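NADH oxidoreductase (Mesorhizobium loti, PDB 3PI7) probably binds NADPH and acts as an NAD(P)H-dependent oxidoreductase, perhaps a quinone reductase, built from a GroES-like domain and a Rossmann domain. Local coordinates at residues 29-32 against 33-37; 149-152 against 153-156; 203-206 against 207-210; 243-246 against 247-251; 323-327 against 328-332. One frame throughout, in Å; residues are numbered along the deposited sequence. Where two conformers were deposited one is given.

In the fold
Contacts 2, 3 and 4 lie on helices associated with the parallel Rossmann-type sheet, whereas contacts 1 and 5 sit together away from it, their centres about 13 Å apart. Only that last pair touches: Met33 CB lies 3.2 Å from Ile331 O, so the loop 29-37 packs on the helix begun in contact 5. Contacts 2 and 4 are mostly buried and made of regular helical bonds plus a few apolar side-chain contacts one turn apart. Contact 3 closes a helix with a water-bridged Schellman turn, and contact 5 opens one with i to i+3 bonds, donors well above the carbonyl planes. Partly buried contact 1 alone has a hydrogen bond between side chains of its segments, Glu31 and Tyr36.

Contact 1 (29-32 against 33-37); sequences ALEA and MEPYL
A phenol-carboxylate hydrogen bond between Tyr36 and Glu31 ties together a local turn in the loop that links the antiparallel strands 10-16 and 37-43. Tyr36 OH donates to the syn lone pair of Glu31 OE2, 2.9 Å away, with the carboxylate turned 81° from the ring plane. Glu31 reaches it by folding back: its CG sits between the backbone N and the carbonyl carbon (chi1 68°), and the chain bends again at chi2. Its other oxygen, OE1, forms a long, weak ion pair with Lys70.

The turn itself is fixed by Met33 O, which accepts from Tyr36 N at 2.9 Å and from Leu37 N at 2.8 Å. Pro35 CB lies over the centre of one face of the Tyr36 ring, 3.7 Å above its plane. The methyls of Leu30 divide: CD1 approaches the ring obliquely, while CD2 meets the selenium of selenomethionine Met33 at 3.6 Å. Leu30 also packs on Val66 and Ile69 of helix 63-69. At the ring edge, near its plane, stands Ala32 O, 3.3 Å from Tyr36 CD2; this buried carbonyl oxygen has no hydrogen-bond partner in the model.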
loop_
_atom_site.group_PDB
_atom_site.type_symbol
_atom_site.label_atom_id
_atom_site.label_comp_id
_atom_site.label_asym_id
_atom_site.label_seq_id
_atom_site.Cartn_x
_atom_site.Cartn_y
_atom_site.Cartn_z
ATOM N N ALA A 29 17.576 -17.308 5.214
ATOM C CA ALA A 29 18.253 -18.603 5.131
ATOM C C ALA A 29 18.638 -19.082 6.525
ATOM O O ALA A 29 19.061 -18.286 7.365
ATOM C CB ALA A 29 19.497 -18.490 4.257
ATOM N N LEU A 30 18.438 -20.361 6.782
ATOM C CA LEU A 30 18.822 -20.952 8.063
ATOM C C LEU A 30 20.081 -21.736 7.815
ATOM O O LEU A 30 20.037 -22.846 7.284
ATOM C CB LEU A 30 17.711 -21.816 8.666
ATOM C CG LEU A 30 17.999 -22.319 10.086
ATOM C CD1 LEU A 30 17.954 -21.173 11.110
ATOM C CD2 LEU A 30 17.081 -23.442 10.449
ATOM N N GLU A 31 21.195 -21.087 8.092
ATOM C CA GLU A 31 22.534 -21.579 7.880
ATOM C C GLU A 31 22.922 -22.613 8.957
ATOM O O GLU A 31 23.686 -23.538 8.684
ATOM C CB GLU A 31 23.525 -20.374 7.839
ATOM C CG GLU A 31 23.757 -19.589 9.138
ATOM C CD GLU A 31 22.651 -18.767 9.790
ATOM O OE1 GLU A 31 21.523 -18.699 9.250
ATOM O OE2 GLU A 31 22.922 -18.190 10.868
ATOM N N ALA A 32 22.425 -22.421 10.184
ATOM C CA ALA A 32 22.690 -23.270 11.343
ATOM C C ALA A 32 21.600 -23.088 12.393
ATOM O O ALA A 32 20.973 -22.021 12.450
ATOM C CB ALA A 32 24.054 -22.938 11.943
HETATM N N MSE A 33 21.394 -24.116 13.244
HETATM C CA MSE A 33 20.413 -24.022 14.319
HETATM C C MSE A 33 21.046 -23.542 15.621
HETATM O O MSE A 33 20.382 -22.884 16.418
HETATM C CB MSE A 33 19.766 -25.398 14.570
HETATM C CG MSE A 33 18.980 -25.896 13.398
HETATM SE SE MSE A 33 17.169 -25.410 13.515
HETATM C CE MSE A 33 16.433 -26.893 14.524
ATOM N N GLU A 34 22.339 -23.878 15.843
ATOM C CA GLU A 34 23.055 -23.609 17.094
ATOM C C GLU A 34 23.065 -22.157 17.527
ATOM O O GLU A 34 23.063 -21.943 18.740
ATOM C CB GLU A 34 24.487 -24.138 17.044
ATOM C CG GLU A 34 24.563 -25.649 16.898
ATOM C CD GLU A 34 24.514 -26.195 15.482
ATOM O OE1 GLU A 34 24.254 -25.422 14.528
ATOM O OE2 GLU A 34 24.673 -27.427 15.340
ATOM N N PRO A 35 23.038 -21.132 16.649
ATOM C CA PRO A 35 22.971 -19.748 17.172
ATOM C C PRO A 35 21.609 -19.435 17.810
ATOM O O PRO A 35 21.498 -18.535 18.652
ATOM C CB PRO A 35 23.110 -18.885 15.906
ATOM C CG PRO A 35 23.595 -19.791 14.821
ATOM C CD PRO A 35 23.088 -21.143 15.166
ATOM N N TYR A 36 20.584 -20.205 17.440
ATOM C CA TYR A 36 19.183 -19.890 17.747
ATOM C C TYR A 36 18.497 -20.849 18.654
ATOM O O TYR A 36 17.515 -20.472 19.300
ATOM C CB TYR A 36 18.379 -19.849 16.435
ATOM C CG TYR A 36 19.047 -19.019 15.373
ATOM C CD1 TYR A 36 19.273 -17.662 15.568
ATOM C CD2 TYR A 36 19.539 -19.606 14.205
ATOM C CE1 TYR A 36 19.954 -16.900 14.617
ATOM C CE2 TYR A 36 20.244 -18.857 13.261
ATOM C CZ TYR A 36 20.442 -17.505 13.469
ATOM O OH TYR A 36 21.099 -16.752 12.527
ATOM N N LEU A 37 18.945 -22.117 18.661
ATOM C CA LEU A 37 18.263 -23.130 19.443
ATOM C C LEU A 37 19.258 -24.049 20.081
ATOM O O LEU A 37 20.331 -24.290 19.514
ATOM C CB LEU A 37 17.335 -23.950 18.521
ATOM C CG LEU A 37 16.133 -23.231 17.900
ATOM C CD1 LEU A 37 15.457 -24.113 16.890
ATOM C CD2 LEU A 37 15.128 -22.833 18.965
#

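Contact 2 (149-152 against 153-156); sequences NPLT and AIAM
Thr152 and Met156 meet one turn apart near the start of helix 148-163, a buried alpha-helix whose successive i to i+4 bonds give this contact its frame. Four backbone hydrogen bonds cross it. Ala153 N donates to Asn149 O at 2.8 Å, nearly in line with the carbonyl bond, with a C=O...N angle of 164°. The next three, Ile154 N to Pro150 O, Ala155 N to Leu151 O and Met156 N to Thr152 O, have donors tilted by about 26° from the carbonyl planes, and their similar tilts are those of a regular alpha-helical turn. Pro150 has no amide hydrogen to give, yet its carbonyl accepts in the ordinary way.

The polar side-chain interaction points back along the helix: Thr152 OG1 is hydrogen-bonded to Val148 O.

Apolar contacts fall on different flanks. Leu151 CD2 only loosely approaches Ile154 CD1, at 4.5 Å, and both residues pack against Ala304 of helix 298-313. Ala153 and Met156 instead touch Ile181 of helix 176-188, so different flanks of the helix face different neighbouring helices. Thr152 and Met156, the closer pair, run alongside each other in the same direction. Thr152 CG2 is anti to the backbone N, which turns the methyl toward the following turn, and selenomethionine Met156 bends at chi3 (-43°) to set its CE 3.8 Å from that CG2.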
loop_
_atom_site.group_PDB
_atom_site.type_symbol
_atom_site.label_atom_id
_atom_site.label_comp_id
_atom_site.label_asym_id
_atom_site.label_seq_id
_atom_site.Cartn_x
_atom_site.Cartn_y
_atom_site.Cartn_z
ATOM N N ASN A 149 -0.267 -23.401 6.608
ATOM C CA ASN A 149 -0.346 -23.236 5.162
ATOM C C ASN A 149 -1.746 -23.448 4.622
ATOM O O ASN A 149 -2.178 -22.573 3.885
ATOM C CB ASN A 149 0.680 -24.087 4.434
ATOM C CG ASN A 149 2.086 -23.532 4.625
ATOM O OD1 ASN A 149 2.281 -22.346 4.911
ATOM N ND2 ASN A 149 3.072 -24.401 4.592
ATOM N N PRO A 150 -2.516 -24.469 5.036
ATOM C CA PRO A 150 -3.865 -24.643 4.478
ATOM C C PRO A 150 -4.801 -23.470 4.758
ATOM O O PRO A 150 -5.522 -23.057 3.862
ATOM C CB PRO A 150 -4.342 -25.919 5.176
ATOM C CG PRO A 150 -3.074 -26.727 5.281
ATOM C CD PRO A 150 -2.149 -25.656 5.840
ATOM N N LEU A 151 -4.784 -22.908 5.994
ATOM C CA LEU A 151 -5.713 -21.812 6.274
ATOM C C LEU A 151 -5.251 -20.546 5.621
ATOM O O LEU A 151 -6.098 -19.786 5.175
ATOM C CB LEU A 151 -5.935 -21.601 7.775
ATOM C CG LEU A 151 -6.560 -22.827 8.469
ATOM C CD1 LEU A 151 -6.698 -22.572 9.940
ATOM C CD2 LEU A 151 -7.949 -23.186 7.854
ATOM N N THR A 152 -3.924 -20.326 5.501
ATOM C CA THR A 152 -3.433 -19.151 4.775
ATOM C C THR A 152 -3.805 -19.288 3.301
ATOM O O THR A 152 -4.177 -18.283 2.677
ATOM C CB THR A 152 -1.908 -19.022 4.929
ATOM O OG1 THR A 152 -1.596 -19.000 6.312
ATOM C CG2 THR A 152 -1.346 -17.763 4.261
ATOM N N ALA A 153 -3.719 -20.518 2.750
ATOM C CA ALA A 153 -4.054 -20.721 1.334
ATOM C C ALA A 153 -5.511 -20.417 1.090
ATOM O O ALA A 153 -5.848 -19.783 0.092
ATOM C CB ALA A 153 -3.746 -22.145 0.886
ATOM N N ILE A 154 -6.384 -20.899 1.957
ATOM C CA ILE A 154 -7.811 -20.650 1.787
ATOM C C ILE A 154 -8.077 -19.166 1.889
ATOM O O ILE A 154 -8.744 -18.603 1.029
ATOM C CB ILE A 154 -8.638 -21.471 2.806
ATOM C CG1 ILE A 154 -8.543 -22.974 2.425
ATOM C CG2 ILE A 154 -10.135 -20.986 2.865
ATOM C CD1 ILE A 154 -8.982 -23.951 3.561
ATOM N N ALA A 155 -7.556 -18.534 2.943
ATOM C CA ALA A 155 -7.845 -17.129 3.162
ATOM C C ALA A 155 -7.314 -16.241 2.030
ATOM O O ALA A 155 -8.026 -15.351 1.583
ATOM C CB ALA A 155 -7.262 -16.694 4.491
HETATM N N MSE A 156 -6.100 -16.502 1.541
HETATM C CA MSE A 156 -5.523 -15.670 0.495
HETATM C C MSE A 156 -6.108 -16.005 -0.870
HETATM O O MSE A 156 -6.325 -15.099 -1.660
HETATM C CB MSE A 156 -3.990 -15.768 0.493
HETATM C CG MSE A 156 -3.395 -15.112 1.749
HETATM SE SE MSE A 156 -1.490 -14.632 1.577
HETATM C CE MSE A 156 -1.091 -16.240 0.752
#

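Contact 3 (203-206 against 207-210); sequences ALLK and DIGA
Leu205 and Ile208 extend alongside each other in one direction, with Leu205 CD2 3.9 Å from Ile208 CD1. The isoleucine attains this with CG1 placed between its backbone N and carbonyl carbon (chi1 52°), which also brings CG1 to 3.2 Å from Leu205 O, a tight approach. On the other flank of that carbonyl, Ala210 CB packs on it and comes within 4.3 Å of Leu205 CB.

Behind these side chains stands the backbone of the helix end. Asp207 N and Ile208 N still make regular bonds, to Ala203 O and Leu204 O. Gly209, the first residue past the helix (phi 130°), forms the positive-phi position of a Schellman motif. Ala210 N reaches back to Leu205 O at 3.0 Å with a fairly straight N-H...O angle of 164°, while Gly209 N makes a weak bond to the same oxygen. Gly209 N also donates to Lys206 O at 3.1 Å, but from well above the carbonyl plane. One water bridges two carbonyls, donating to Lys206 O at 2.5 Å and to Ala210 O at 2.7 Å.

Further out, helix 202-208 is the helix of the beta-alpha-beta crossover between parallel strands 191-196 and 212-215 of the Rossmann sheet. Leu205 packs on Val194, Val196 and Val213, and together with Ile208 on Ile182 of helix 176-188. The chemistry implies a division of labour: aliphatic groups fasten the helix to its neighbours, while the turn and water supply Leu205 O and Lys206 O with partners where the helix ends.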
loop_
_atom_site.group_PDB
_atom_site.type_symbol
_atom_site.label_atom_id
_atom_site.label_comp_id
_atom_site.label_asym_id
_atom_site.label_seq_id
_atom_site.Cartn_x
_atom_site.Cartn_y
_atom_site.Cartn_z
ATOM N N ALA A 203 8.799 -27.358 -14.261
ATOM C CA ALA A 203 7.931 -28.486 -14.599
ATOM C C ALA A 203 6.990 -28.861 -13.457
ATOM O O ALA A 203 5.796 -29.036 -13.706
ATOM C CB ALA A 203 8.759 -29.696 -15.013
ATOM N N LEU A 204 7.488 -28.925 -12.207
ATOM C CA LEU A 204 6.607 -29.359 -11.130
ATOM C C LEU A 204 5.511 -28.355 -10.854
ATOM O O LEU A 204 4.383 -28.767 -10.558
ATOM C CB LEU A 204 7.349 -29.741 -9.842
ATOM C CG LEU A 204 7.935 -28.661 -8.930
ATOM C CD1 LEU A 204 6.969 -28.340 -7.798
ATOM C CD2 LEU A 204 9.227 -29.176 -8.275
ATOM N N LEU A 205 5.832 -27.053 -10.927
ATOM C CA LEU A 205 4.820 -26.026 -10.643
ATOM C C LEU A 205 3.797 -25.960 -11.753
ATOM O O LEU A 205 2.610 -25.814 -11.473
ATOM C CB LEU A 205 5.445 -24.652 -10.368
ATOM C CG LEU A 205 6.203 -24.628 -9.049
ATOM C CD1 LEU A 205 6.907 -23.335 -8.841
ATOM C CD2 LEU A 205 5.295 -24.975 -7.847
ATOM N N LYS A 206 4.227 -26.180 -13.004
ATOM C CA LYS A 206 3.284 -26.217 -14.111
ATOM C C LYS A 206 2.393 -27.451 -14.004
ATOM O O LYS A 206 1.193 -27.370 -14.295
ATOM C CB LYS A 206 4.031 -26.184 -15.431
ATOM C CG LYS A 206 4.398 -24.778 -15.837
ATOM C CD LYS A 206 5.307 -24.772 -17.044
ATOM C CE LYS A 206 5.597 -23.363 -17.489
ATOM N NZ LYS A 206 6.542 -23.320 -18.635
ATOM N N ASP A 207 2.958 -28.570 -13.514
ATOM C CA ASP A 207 2.229 -29.823 -13.332
ATOM C C ASP A 207 1.054 -29.660 -12.371
ATOM O O ASP A 207 -0.030 -30.158 -12.648
ATOM C CB ASP A 207 3.166 -30.919 -12.816
ATOM C CG ASP A 207 2.489 -32.267 -12.703
ATOM O OD1 ASP A 207 2.043 -32.797 -13.754
ATOM O OD2 ASP A 207 2.380 -32.782 -11.565
ATOM N N ILE A 208 1.247 -28.917 -11.283
ATOM C CA ILE A 208 0.180 -28.752 -10.301
ATOM C C ILE A 208 -0.815 -27.642 -10.705
ATOM O O ILE A 208 -1.853 -27.497 -10.054
ATOM C CB ILE A 208 0.743 -28.547 -8.873
ATOM C CG1 ILE A 208 1.775 -27.426 -8.819
ATOM C CG2 ILE A 208 1.323 -29.879 -8.344
ATOM C CD1 ILE A 208 1.904 -26.817 -7.501
ATOM N N GLY A 209 -0.509 -26.875 -11.753
ATOM C CA GLY A 209 -1.469 -25.891 -12.245
ATOM C C GLY A 209 -1.025 -24.471 -12.471
ATOM O O GLY A 209 -1.872 -23.629 -12.761
ATOM N N ALA A 210 0.282 -24.163 -12.326
ATOM C CA ALA A 210 0.696 -22.781 -12.575
ATOM C C ALA A 210 0.606 -22.485 -14.060
ATOM O O ALA A 210 0.989 -23.333 -14.875
ATOM C CB ALA A 210 2.096 -22.538 -12.068
HETATM O O HOH W 1 0.024 -25.655 -15.752
#

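Contact 4 (243-246 against 247-251); sequences GPLA and SAIFN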
loop_
_atom_site.group_PDB
_atom_site.type_symbol
_atom_site.label_atom_id
_atom_site.label_comp_id
_atom_site.label_asym_id
_atom_site.label_seq_id
_atom_site.Cartn_x
_atom_site.Cartn_y
_atom_site.Cartn_z
ATOM N N GLY A 243 11.501 -7.082 -1.516
ATOM C CA GLY A 243 12.739 -6.693 -2.180
ATOM C C GLY A 243 12.567 -6.330 -3.645
ATOM O O GLY A 243 11.443 -6.127 -4.125
ATOM N N PRO A 244 13.700 -6.283 -4.366
ATOM C CA PRO A 244 13.694 -5.904 -5.802
ATOM C C PRO A 244 12.807 -6.748 -6.706
ATOM O O PRO A 244 12.206 -6.203 -7.648
ATOM C CB PRO A 244 15.160 -6.087 -6.213
ATOM C CG PRO A 244 15.927 -5.903 -4.953
ATOM C CD PRO A 244 15.079 -6.482 -3.862
ATOM N N LEU A 245 12.724 -8.075 -6.450
ATOM C CA LEU A 245 11.862 -8.930 -7.269
ATOM C C LEU A 245 10.423 -8.473 -7.165
ATOM O O LEU A 245 9.751 -8.282 -8.178
ATOM C CB LEU A 245 11.962 -10.391 -6.813
ATOM C CG LEU A 245 11.007 -11.383 -7.448
ATOM C CD1 LEU A 245 11.195 -11.439 -8.957
ATOM C CD2 LEU A 245 11.155 -12.734 -6.811
ATOM N N ALA A 246 9.952 -8.270 -5.936
ATOM C CA ALA A 246 8.558 -7.861 -5.760
ATOM C C ALA A 246 8.324 -6.432 -6.286
ATOM O O ALA A 246 7.241 -6.143 -6.810
ATOM C CB ALA A 246 8.172 -7.990 -4.307
ATOM N N SER A 247 9.339 -5.564 -6.157
ATOM C CA SER A 247 9.284 -4.186 -6.655
ATOM C C SER A 247 9.047 -4.195 -8.167
ATOM O O SER A 247 8.196 -3.447 -8.662
ATOM C CB SER A 247 10.580 -3.454 -6.329
ATOM O OG SER A 247 10.564 -2.164 -6.916
ATOM N N ALA A 248 9.780 -5.062 -8.891
ATOM C CA ALA A 248 9.681 -5.222 -10.347
ATOM C C ALA A 248 8.332 -5.761 -10.744
ATOM O O ALA A 248 7.720 -5.265 -11.694
ATOM C CB ALA A 248 10.778 -6.156 -10.843
ATOM N N ILE A 249 7.844 -6.786 -10.013
ATOM C CA ILE A 249 6.546 -7.380 -10.329
ATOM C C ILE A 249 5.453 -6.320 -10.180
ATOM O O ILE A 249 4.695 -6.107 -11.095
ATOM C CB ILE A 249 6.296 -8.600 -9.417
ATOM C CG1 ILE A 249 7.235 -9.761 -9.831
ATOM C CG2 ILE A 249 4.808 -9.027 -9.467
ATOM C CD1 ILE A 249 7.242 -10.889 -8.814
ATOM N N PHE A 250 5.379 -5.668 -9.010
ATOM C CA PHE A 250 4.392 -4.641 -8.760
ATOM C C PHE A 250 4.412 -3.567 -9.841
ATOM O O PHE A 250 3.363 -3.182 -10.356
ATOM C CB PHE A 250 4.658 -4.020 -7.397
ATOM C CG PHE A 250 3.653 -2.962 -7.016
ATOM C CD1 PHE A 250 2.309 -3.290 -6.835
ATOM C CD2 PHE A 250 4.060 -1.652 -6.758
ATOM C CE1 PHE A 250 1.389 -2.329 -6.421
ATOM C CE2 PHE A 250 3.144 -0.693 -6.326
ATOM C CZ PHE A 250 1.814 -1.040 -6.159
ATOM N N ASN A 251 5.606 -3.101 -10.205
ATOM C CA ASN A 251 5.769 -2.079 -11.225
ATOM C C ASN A 251 5.165 -2.497 -12.580
ATOM O O ASN A 251 4.579 -1.669 -13.285
ATOM C CB ASN A 251 7.260 -1.805 -11.396
ATOM C CG ASN A 251 7.573 -0.647 -12.310
ATOM O OD1 ASN A 251 8.140 -0.819 -13.395
ATOM N ND2 ASN A 251 7.174 0.530 -11.913
#
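Leu245 and Ile249, one turn apart on helix 243-252, cross at a slant, bringing Leu245 CD1 and Ile249 CD1 to 4.0 Å. Leu245 CG is anti to its backbone N (chi1 173°), whereas Ile249 CG1 is anti to the carbonyl carbon (chi1 -71°); the isoleucine thereby leans back over the preceding turn, its CG1 3.4 Å from Leu245 O. Both side chains rest on Thr195 of strand 191-196.

Four i to i+4 bonds hold the turn that carries them. Ser247 N meets Gly243 O at 3.0 Å in the carbonyl plane, and Phe250 N donates to Ala246 O at 2.9 Å with a nearly straight N-H...O angle of 173°. Other side chains serve other faces. Ala246 packs on Phe237 and Asp239, and the hydroxyl of Ser247, in the conformer described, is hydrogen-bonded to Val271 O. Phe250 swings away from the first turn, its ring in a cation-pi contact with Lys283 and meeting that of Trp259.

With one flank on strands of the parallel sheet and Leu245 also touching Phe221 of helix 221-232, the segment is the helix of a beta-alpha-beta crossover, joining strands 236-239 and 258-261 of the Rossmann fold.

Contact 5 (323-327 against 328-332); sequences AVVPL and AEAIA
The chain turns sharply from strand 323-326 into helix 327-338, the short axes 107° apart and approaching to 6.1 Å, and two i to i+3 bonds tighten the corner. Glu329 N donates to Pro326 O at 2.9 Å and Ala330 N to Leu327 O at 3.2 Å, both from well above the carbonyl plane. Leu327 O also accepts from a water at 2.8 Å, and that water accepts from Ile331 N, extending the first turn through solvent.

Inside the corner, Val325 points its CG1 at Glu329, crossing that side chain at about a right angle with CG1 3.8 Å from Glu329 CB. CG1 sits anti to the valine N (chi1 -171°), which directs it at the helix. This strand-to-helix corner begins a beta-alpha-beta unit whose second strand, 345-348, runs parallel to the first and is joined to Val325 by backbone hydrogen bonds of Phe346 and Arg348.

On another flank the Pro326 ring meets the aliphatic part of Glu329 obliquely, its CD 3.9 Å from Glu329 CB. In the conformer described, Leu327 packs on Lys12 and Leu14 of strand 10-16 and on Ile347. Ala330 also touches Leu14, while its CB lies 3.5 Å from Leu327 O.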
loop_
_atom_site.group_PDB
_atom_site.type_symbol
_atom_site.label_atom_id
_atom_site.label_comp_id
_atom_site.label_asym_id
_atom_site.label_seq_id
_atom_site.Cartn_x
_atom_site.Cartn_y
_atom_site.Cartn_z
ATOM N N ALA A 323 11.436 -34.670 4.614
ATOM C CA ALA A 323 12.116 -35.326 5.716
ATOM C C ALA A 323 11.394 -35.230 7.056
ATOM O O ALA A 323 10.829 -34.196 7.397
ATOM C CB ALA A 323 13.497 -34.715 5.871
ATOM N N VAL A 324 11.497 -36.308 7.836
ATOM C CA VAL A 324 11.062 -36.374 9.229
ATOM C C VAL A 324 12.359 -36.448 10.037
ATOM O O VAL A 324 13.128 -37.411 9.915
ATOM C CB VAL A 324 10.074 -37.506 9.574
ATOM C CG1 VAL A 324 9.759 -37.476 11.056
ATOM C CG2 VAL A 324 8.787 -37.369 8.774
ATOM N N VAL A 325 12.641 -35.393 10.787
ATOM C CA VAL A 325 13.879 -35.333 11.549
ATOM C C VAL A 325 13.590 -35.630 12.997
ATOM O O VAL A 325 12.806 -34.891 13.582
ATOM C CB VAL A 325 14.589 -33.947 11.414
ATOM C CG1 VAL A 325 15.980 -33.998 12.027
ATOM C CG2 VAL A 325 14.674 -33.513 9.949
ATOM N N PRO A 326 14.292 -36.602 13.627
ATOM C CA PRO A 326 14.117 -36.810 15.066
ATOM C C PRO A 326 14.505 -35.555 15.809
ATOM O O PRO A 326 15.442 -34.841 15.373
ATOM C CB PRO A 326 15.124 -37.925 15.376
ATOM C CG PRO A 326 15.322 -38.635 14.088
ATOM C CD PRO A 326 15.282 -37.554 13.071
ATOM N N LEU A 327 13.829 -35.280 16.916
ATOM C CA LEU A 327 14.157 -34.067 17.678
ATOM C C LEU A 327 15.638 -34.071 18.086
ATOM O O LEU A 327 16.261 -33.014 18.074
ATOM C CB LEU A 327 13.263 -33.920 18.908
ATOM C CG LEU A 327 13.338 -32.564 19.631
ATOM C CD1 LEU A 327 11.972 -32.129 20.091
ATOM C CD2 LEU A 327 14.301 -32.621 20.805
ATOM N N ALA A 328 16.211 -35.252 18.403
ATOM C CA ALA A 328 17.607 -35.411 18.801
ATOM C C ALA A 328 18.578 -35.058 17.682
ATOM O O ALA A 328 19.761 -34.879 17.957
ATOM C CB ALA A 328 17.881 -36.834 19.277
ATOM N N GLU A 329 18.101 -35.053 16.441
ATOM C CA GLU A 329 18.885 -34.735 15.252
ATOM C C GLU A 329 18.582 -33.346 14.703
ATOM O O GLU A 329 19.254 -32.934 13.767
ATOM C CB GLU A 329 18.606 -35.760 14.115
ATOM C CG GLU A 329 19.001 -37.199 14.418
ATOM C CD GLU A 329 20.488 -37.450 14.568
ATOM O OE1 GLU A 329 21.306 -36.514 14.377
ATOM O OE2 GLU A 329 20.832 -38.598 14.906
ATOM N N ALA A 330 17.538 -32.657 15.211
ATOM C CA ALA A 330 17.069 -31.415 14.628
ATOM C C ALA A 330 18.109 -30.280 14.624
ATOM O O ALA A 330 18.264 -29.618 13.595
ATOM C CB ALA A 330 15.800 -30.962 15.327
ATOM N N ILE A 331 18.822 -30.062 15.743
ATOM C CA ILE A 331 19.810 -28.967 15.810
ATOM C C ILE A 331 20.861 -29.172 14.744
ATOM O O ILE A 331 21.206 -28.249 13.997
ATOM C CB ILE A 331 20.442 -28.850 17.237
ATOM C CG1 ILE A 331 19.372 -28.449 18.285
ATOM C CG2 ILE A 331 21.642 -27.869 17.266
ATOM C CD1 ILE A 331 18.797 -27.122 18.144
ATOM N N ALA A 332 21.331 -30.403 14.624
ATOM C CA ALA A 332 22.377 -30.676 13.669
ATOM C C ALA A 332 21.920 -30.684 12.231
ATOM O O ALA A 332 22.645 -30.153 11.399
ATOM C CB ALA A 332 23.038 -32.017 13.982
HETATM O O HOH W 2 18.727 -31.784 18.183
#